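PDB 1PXZ: major pollen allergen Jun a 1 from Juniperus ashei, which has low, calcium-dependent pectate lyase activity, cleaving (1->4)-alpha-D-galacturonan by elimination, and is bound by IgE of allergic patients. Local coordinates for residues A[5-10]-A[22-27]; A[214-219]-A[319-324]. All blocks are in the same frame, centred on the assembly; numbering follows the deposited sequence.

In the fold
Both contacts lie on one outer flank of the parallel beta-helix, where segments from the two ends of the chain pack over the coil. Contact 1 ties the helix 5-9 to the loop 22-27 by a disulfide; contact 2 joins the strand 214-218 to the C-terminal loop through two hydroxyls. Their centres are about 14 Å apart, and Gly27 connects them: its CA lies 3.3 Å from Thr216 OG1 and 3.7 Å from Tyr321 CE1. Neither contact belongs to the probable calcium site of Asp149, Asp173 and Asp177, or to the predicted catalytic Arg229; residues 218-219 begin the IgE-binding region 218-229, with the touching Thr216 just before it.

Contact 1 (A[5-10]-A[22-27]); sequences DSCWRG and ADCAVG
Cys7 and Cys24 are joined by a disulfide, SG to SG 2.1 Å, and nearly everything else in this contact gathers round that bridge. The CB-SG-SG-CB torsion is -71°, and the two CA atoms stand 5.7 Å apart. A chi1 of 171° turns the Cys7 sulfur away from its backbone N, where it can meet Cys24 SG. The buried side of the bridge is the Cys24 half. There the sulfur sits beside Trp8, with Trp8 CB 3.8 Å from Cys24 SG, and Cys24 CB comes to the edge of the indole, 4.0 Å from CD1 and near the ring plane. This is a sulfur-aromatic contact made edge-on: Cys24 SG is 5.2 Å from the centroid of the five-membered ring. One indole face is covered from within the helix, since Arg9 CG lies 3.3 Å above its plane; Arg95 adds a cation-pi contact. The bridge thus joins the short N-terminal helix to the loop leading into the strand 39-43, on the outside of the parallel beta-helix. Asp5 OD1 is hydrogen-bonded to His165 NE2. Separately, Val26 O ties the loop to Thr186 OG1 of the strand 185-195. Toward solvent the contact is sparse. Cys7 is partly exposed and its SG approaches Asp23 O at only 3.9 Å, while the exposed Asp23 carboxylate makes a weak, long ion pair through OD1 with Lys36 NZ. Within the helix Arg9 NH1 and Asp5 OD2 form a long salt bridge of 4.0 Å, OD2 lying at the edge of the guanidinium and in its plane.

Contact 2 (A[214-219]-A[319-324]); sequences KVTVAF and NIYNSN
Thr216 OG1 is gripped from two sources: the Tyr321 hydroxyl at 2.7 Å and the backbone N-H of Phe28. Either hydroxyl could be the donor in the first bond. Tyr321 OH is itself shared, being hydrogen-bonded also to His239 ND1, so a short polar chain runs from Phe28 through both hydroxyls to the histidine and satisfies two oxygens at the phenol end of the tyrosine. The side chains approach from opposite directions. Thr216 OG1 arrives at the ring edge, near the ring plane and on the CE1 side, 3.6 Å from that carbon. With chi1 at -61° the threonine turns OG1 to this bond and leaves its methyl, CG2, 3.2 Å from the same Tyr321 OH. Thr216 belongs to the strand 214-218, part of one coil of the parallel beta-helix; its backbone bonds Ile185 and Ile187, while Val215 and Val217 bond the strand 237-241. Its side chain leaves the coil outward, whereas Val215 and Val217 point inward onto Leu201 and Met199 of the facing strand 198-201. The Tyr321 side chain spans the gap from the C-terminal loop to the outer wall, the CA atoms of Thr216 and Tyr321 being 10.2 Å apart. Ile320 CG1 lies over the ring centre, 3.9 Å above the plane; the rings of Phe28 and His239 meet the phenol with planes at about 60°. Beyond Tyr321 an Asx turn bends the loop: Asn322 OD1 accepts from Asn324 N at 2.6 Å, with an N-H...O angle of 131°.

Contact 1 (A[5-10]-A[22-27])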
loop_
_atom_site.group_PDB
_atom_site.type_symbol
_atom_site.label_atom_id
_atom_site.label_comp_id
_atom_site.label_asym_id
_atom_site.label_seq_id
_atom_site.Cartn_x
_atom_site.Cartn_y
_atom_site.Cartn_z
ATOM N N ASP A 5 -0.474 10.816 -11.389
ATOM C CA ASP A 5 -1.304 11.997 -11.139
ATOM C C ASP A 5 -1.545 12.789 -12.401
ATOM O O ASP A 5 -2.561 13.474 -12.567
ATOM C CB ASP A 5 -0.595 12.864 -10.101
ATOM C CG ASP A 5 -0.721 12.354 -8.678
ATOM O OD1 ASP A 5 -1.264 11.272 -8.441
ATOM O OD2 ASP A 5 -0.279 13.056 -7.751
ATOM N N SER A 6 -0.565 12.744 -13.319
ATOM C CA SER A 6 -0.757 13.568 -14.523
ATOM C C SER A 6 -1.997 13.150 -15.313
ATOM O O SER A 6 -2.620 13.955 -15.996
ATOM C CB SER A 6 0.486 13.499 -15.428
ATOM O OG SER A 6 0.526 12.201 -16.015
ATOM N N CYS A 7 -2.350 11.895 -15.191
ATOM C CA CYS A 7 -3.434 11.259 -15.934
ATOM C C CYS A 7 -4.779 11.777 -15.453
ATOM O O CYS A 7 -5.667 11.938 -16.292
ATOM C CB CYS A 7 -3.313 9.744 -15.777
ATOM S SG CYS A 7 -4.670 8.722 -16.394
ATOM N N TRP A 8 -4.984 12.065 -14.167
ATOM C CA TRP A 8 -6.316 12.524 -13.755
ATOM C C TRP A 8 -6.311 13.933 -13.202
ATOM O O TRP A 8 -7.343 14.536 -12.871
ATOM C CB TRP A 8 -6.902 11.557 -12.719
ATOM C CG TRP A 8 -6.153 11.481 -11.435
ATOM C CD1 TRP A 8 -5.104 10.612 -11.221
ATOM C CD2 TRP A 8 -6.319 12.218 -10.223
ATOM N NE1 TRP A 8 -4.618 10.776 -9.948
ATOM C CE2 TRP A 8 -5.345 11.754 -9.314
ATOM C CE3 TRP A 8 -7.190 13.224 -9.806
ATOM C CZ2 TRP A 8 -5.232 12.269 -8.023
ATOM C CZ3 TRP A 8 -7.084 13.745 -8.522
ATOM C CH2 TRP A 8 -6.102 13.255 -7.649
ATOM N N ARG A 9 -5.135 14.542 -13.085
ATOM C CA ARG A 9 -5.099 15.942 -12.669
ATOM C C ARG A 9 -4.721 16.909 -13.777
ATOM O O ARG A 9 -4.677 18.117 -13.541
ATOM C CB ARG A 9 -4.100 16.099 -11.505
ATOM C CG ARG A 9 -4.265 14.996 -10.468
ATOM C CD ARG A 9 -3.499 15.280 -9.187
ATOM N NE ARG A 9 -4.127 16.326 -8.381
ATOM C CZ ARG A 9 -3.773 16.585 -7.123
ATOM N NH1 ARG A 9 -2.804 15.886 -6.535
ATOM N NH2 ARG A 9 -4.404 17.554 -6.471
ATOM N N GLY A 10 -4.429 16.453 -14.989
ATOM C CA GLY A 10 -4.008 17.330 -16.062
ATOM C C GLY A 10 -5.117 18.035 -16.812
ATOM O O GLY A 10 -5.065 19.257 -17.003
ATOM N N ALA A 22 -9.766 5.980 -11.810
ATOM C CA ALA A 22 -9.599 4.550 -12.021
ATOM C C ALA A 22 -8.945 4.233 -13.370
ATOM O O ALA A 22 -8.507 3.103 -13.574
ATOM C CB ALA A 22 -10.936 3.824 -11.908
ATOM N N ASP A 23 -8.852 5.191 -14.274
ATOM C CA ASP A 23 -8.195 4.933 -15.556
ATOM C C ASP A 23 -6.690 5.129 -15.474
ATOM O O ASP A 23 -5.992 5.019 -16.485
ATOM C CB ASP A 23 -8.708 5.884 -16.645
ATOM C CG ASP A 23 -10.199 5.754 -16.897
ATOM O OD1 ASP A 23 -10.742 4.666 -16.633
ATOM O OD2 ASP A 23 -10.822 6.738 -17.346
ATOM N N CYS A 24 -6.145 5.450 -14.306
ATOM C CA CYS A 24 -4.795 6.014 -14.274
ATOM C C CYS A 24 -3.791 5.197 -13.489
ATOM O O CYS A 24 -2.656 5.668 -13.287
ATOM C CB CYS A 24 -4.903 7.429 -13.674
ATOM S SG CYS A 24 -5.916 8.531 -14.719
ATOM N N ALA A 25 -4.160 4.003 -13.060
ATOM C CA ALA A 25 -3.198 3.180 -12.321
ATOM C C ALA A 25 -2.089 2.676 -13.253
ATOM O O ALA A 25 -2.366 2.407 -14.426
ATOM C CB ALA A 25 -3.909 2.009 -11.654
ATOM N N VAL A 26 -0.883 2.555 -12.727
ATOM C CA VAL A 26 0.290 2.038 -13.425
ATOM C C VAL A 26 0.876 0.890 -12.598
ATOM O O VAL A 26 0.500 0.687 -11.437
ATOM C CB VAL A 26 1.389 3.072 -13.728
ATOM C CG1 VAL A 26 0.803 4.230 -14.547
ATOM C CG2 VAL A 26 2.056 3.621 -12.479
ATOM N N GLY A 27 1.787 0.111 -13.202
ATOM C CA GLY A 27 2.392 -0.954 -12.412
ATOM C C GLY A 27 1.513 -2.187 -12.382
ATOM O O GLY A 27 0.561 -2.275 -13.156
#

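Contact 2 (A[214-219]-A[319-324])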
loop_
_atom_site.group_PDB
_atom_site.type_symbol
_atom_site.label_atom_id
_atom_site.label_comp_id
_atom_site.label_asym_id
_atom_site.label_seq_id
_atom_site.Cartn_x
_atom_site.Cartn_y
_atom_site.Cartn_z
ATOM N N LYS A 214 3.437 -10.176 -7.420
ATOM C CA LYS A 214 4.040 -9.054 -8.126
ATOM C C LYS A 214 3.476 -7.744 -7.580
ATOM O O LYS A 214 2.246 -7.614 -7.592
ATOM C CB LYS A 214 3.790 -9.150 -9.629
ATOM C CG LYS A 214 4.351 -10.456 -10.226
ATOM C CD LYS A 214 4.029 -10.475 -11.727
ATOM C CE LYS A 214 4.966 -11.408 -12.479
ATOM N NZ LYS A 214 4.886 -12.796 -11.941
ATOM N N VAL A 215 4.353 -6.872 -7.105
ATOM C CA VAL A 215 3.906 -5.629 -6.466
ATOM C C VAL A 215 4.714 -4.421 -6.926
ATOM O O VAL A 215 5.940 -4.540 -7.033
ATOM C CB VAL A 215 4.020 -5.700 -4.931
ATOM C CG1 VAL A 215 3.628 -4.348 -4.330
ATOM C CG2 VAL A 215 3.137 -6.815 -4.383
ATOM N N THR A 216 4.044 -3.296 -7.169
ATOM C CA THR A 216 4.712 -2.060 -7.582
ATOM C C THR A 216 4.637 -1.077 -6.408
ATOM O O THR A 216 3.519 -0.865 -5.931
ATOM C CB THR A 216 4.078 -1.412 -8.828
ATOM O OG1 THR A 216 4.163 -2.312 -9.944
ATOM C CG2 THR A 216 4.810 -0.142 -9.254
ATOM N N VAL A 217 5.796 -0.573 -6.001
ATOM C CA VAL A 217 5.801 0.452 -4.931
ATOM C C VAL A 217 6.343 1.729 -5.544
ATOM O O VAL A 217 7.573 1.750 -5.768
ATOM C CB VAL A 217 6.639 -0.006 -3.732
ATOM C CG1 VAL A 217 6.721 1.099 -2.670
ATOM C CG2 VAL A 217 6.060 -1.278 -3.141
ATOM N N ALA A 218 5.492 2.719 -5.829
ATOM C CA ALA A 218 5.950 3.887 -6.570
ATOM C C ALA A 218 5.464 5.250 -6.082
ATOM O O ALA A 218 4.303 5.420 -5.720
ATOM C CB ALA A 218 5.511 3.715 -8.026
ATOM N N PHE A 219 6.350 6.228 -6.130
ATOM C CA PHE A 219 6.064 7.628 -5.849
ATOM C C PHE A 219 5.598 7.852 -4.406
ATOM O O PHE A 219 4.844 8.800 -4.131
ATOM C CB PHE A 219 5.024 8.192 -6.820
ATOM C CG PHE A 219 5.271 7.820 -8.279
ATOM C CD1 PHE A 219 6.389 8.320 -8.917
ATOM C CD2 PHE A 219 4.383 7.002 -8.958
ATOM C CE1 PHE A 219 6.629 7.985 -10.251
ATOM C CE2 PHE A 219 4.630 6.639 -10.278
ATOM C CZ PHE A 219 5.763 7.129 -10.904
ATOM N N ASN A 319 12.491 -5.193 -17.343
ATOM C CA ASN A 319 11.564 -5.791 -18.311
ATOM C C ASN A 319 10.518 -6.664 -17.625
ATOM O O ASN A 319 10.511 -7.893 -17.715
ATOM C CB ASN A 319 12.333 -6.599 -19.357
ATOM C CG ASN A 319 11.579 -6.660 -20.672
ATOM O OD1 ASN A 319 12.190 -6.836 -21.724
ATOM N ND2 ASN A 319 10.260 -6.513 -20.608
ATOM N N ILE A 320 9.600 -6.020 -16.899
ATOM C CA ILE A 320 8.642 -6.768 -16.088
ATOM C C ILE A 320 7.186 -6.450 -16.395
ATOM O O ILE A 320 6.345 -7.238 -15.953
ATOM C CB ILE A 320 8.933 -6.488 -14.588
ATOM C CG1 ILE A 320 8.871 -5.024 -14.169
ATOM C CG2 ILE A 320 10.305 -7.070 -14.217
ATOM C CD1 ILE A 320 8.934 -4.767 -12.670
ATOM N N TYR A 321 6.906 -5.350 -17.081
ATOM C CA TYR A 321 5.575 -4.822 -17.329
ATOM C C TYR A 321 5.095 -5.016 -18.767
ATOM O O TYR A 321 5.910 -4.870 -19.677
ATOM C CB TYR A 321 5.555 -3.312 -17.091
ATOM C CG TYR A 321 5.728 -2.889 -15.648
ATOM C CD1 TYR A 321 5.037 -3.546 -14.634
ATOM C CD2 TYR A 321 6.577 -1.843 -15.311
ATOM C CE1 TYR A 321 5.189 -3.168 -13.302
ATOM C CE2 TYR A 321 6.731 -1.460 -13.985
ATOM C CZ TYR A 321 6.036 -2.124 -12.992
ATOM O OH TYR A 321 6.181 -1.753 -11.657
ATOM N N ASN A 322 3.820 -5.269 -18.990
ATOM C CA ASN A 322 3.226 -5.230 -20.325
ATOM C C ASN A 322 2.795 -3.813 -20.657
ATOM O O ASN A 322 2.977 -2.862 -19.898
ATOM C CB ASN A 322 2.061 -6.215 -20.431
ATOM C CG ASN A 322 0.844 -5.860 -19.611
ATOM O OD1 ASN A 322 0.448 -4.710 -19.474
ATOM N ND2 ASN A 322 0.181 -6.851 -19.017
ATOM N N SER A 323 2.158 -3.610 -21.812
ATOM C CA SER A 323 1.845 -2.266 -22.254
ATOM C C SER A 323 0.791 -1.604 -21.364
ATOM O O SER A 323 0.708 -0.376 -21.329
ATOM C CB SER A 323 1.310 -2.265 -23.703
ATOM O OG SER A 323 2.295 -2.632 -24.644
ATOM N N ASN A 324 -0.004 -2.429 -20.686
ATOM C CA ASN A 324 -1.038 -1.817 -19.832
ATOM C C ASN A 324 -0.472 -1.383 -18.483
ATOM O O ASN A 324 -1.153 -0.659 -17.748
ATOM C CB ASN A 324 -2.198 -2.785 -19.623
ATOM C CG ASN A 324 -2.992 -3.076 -20.899
ATOM O OD1 ASN A 324 -3.222 -4.251 -21.148
ATOM N ND2 ASN A 324 -3.380 -2.036 -21.610
#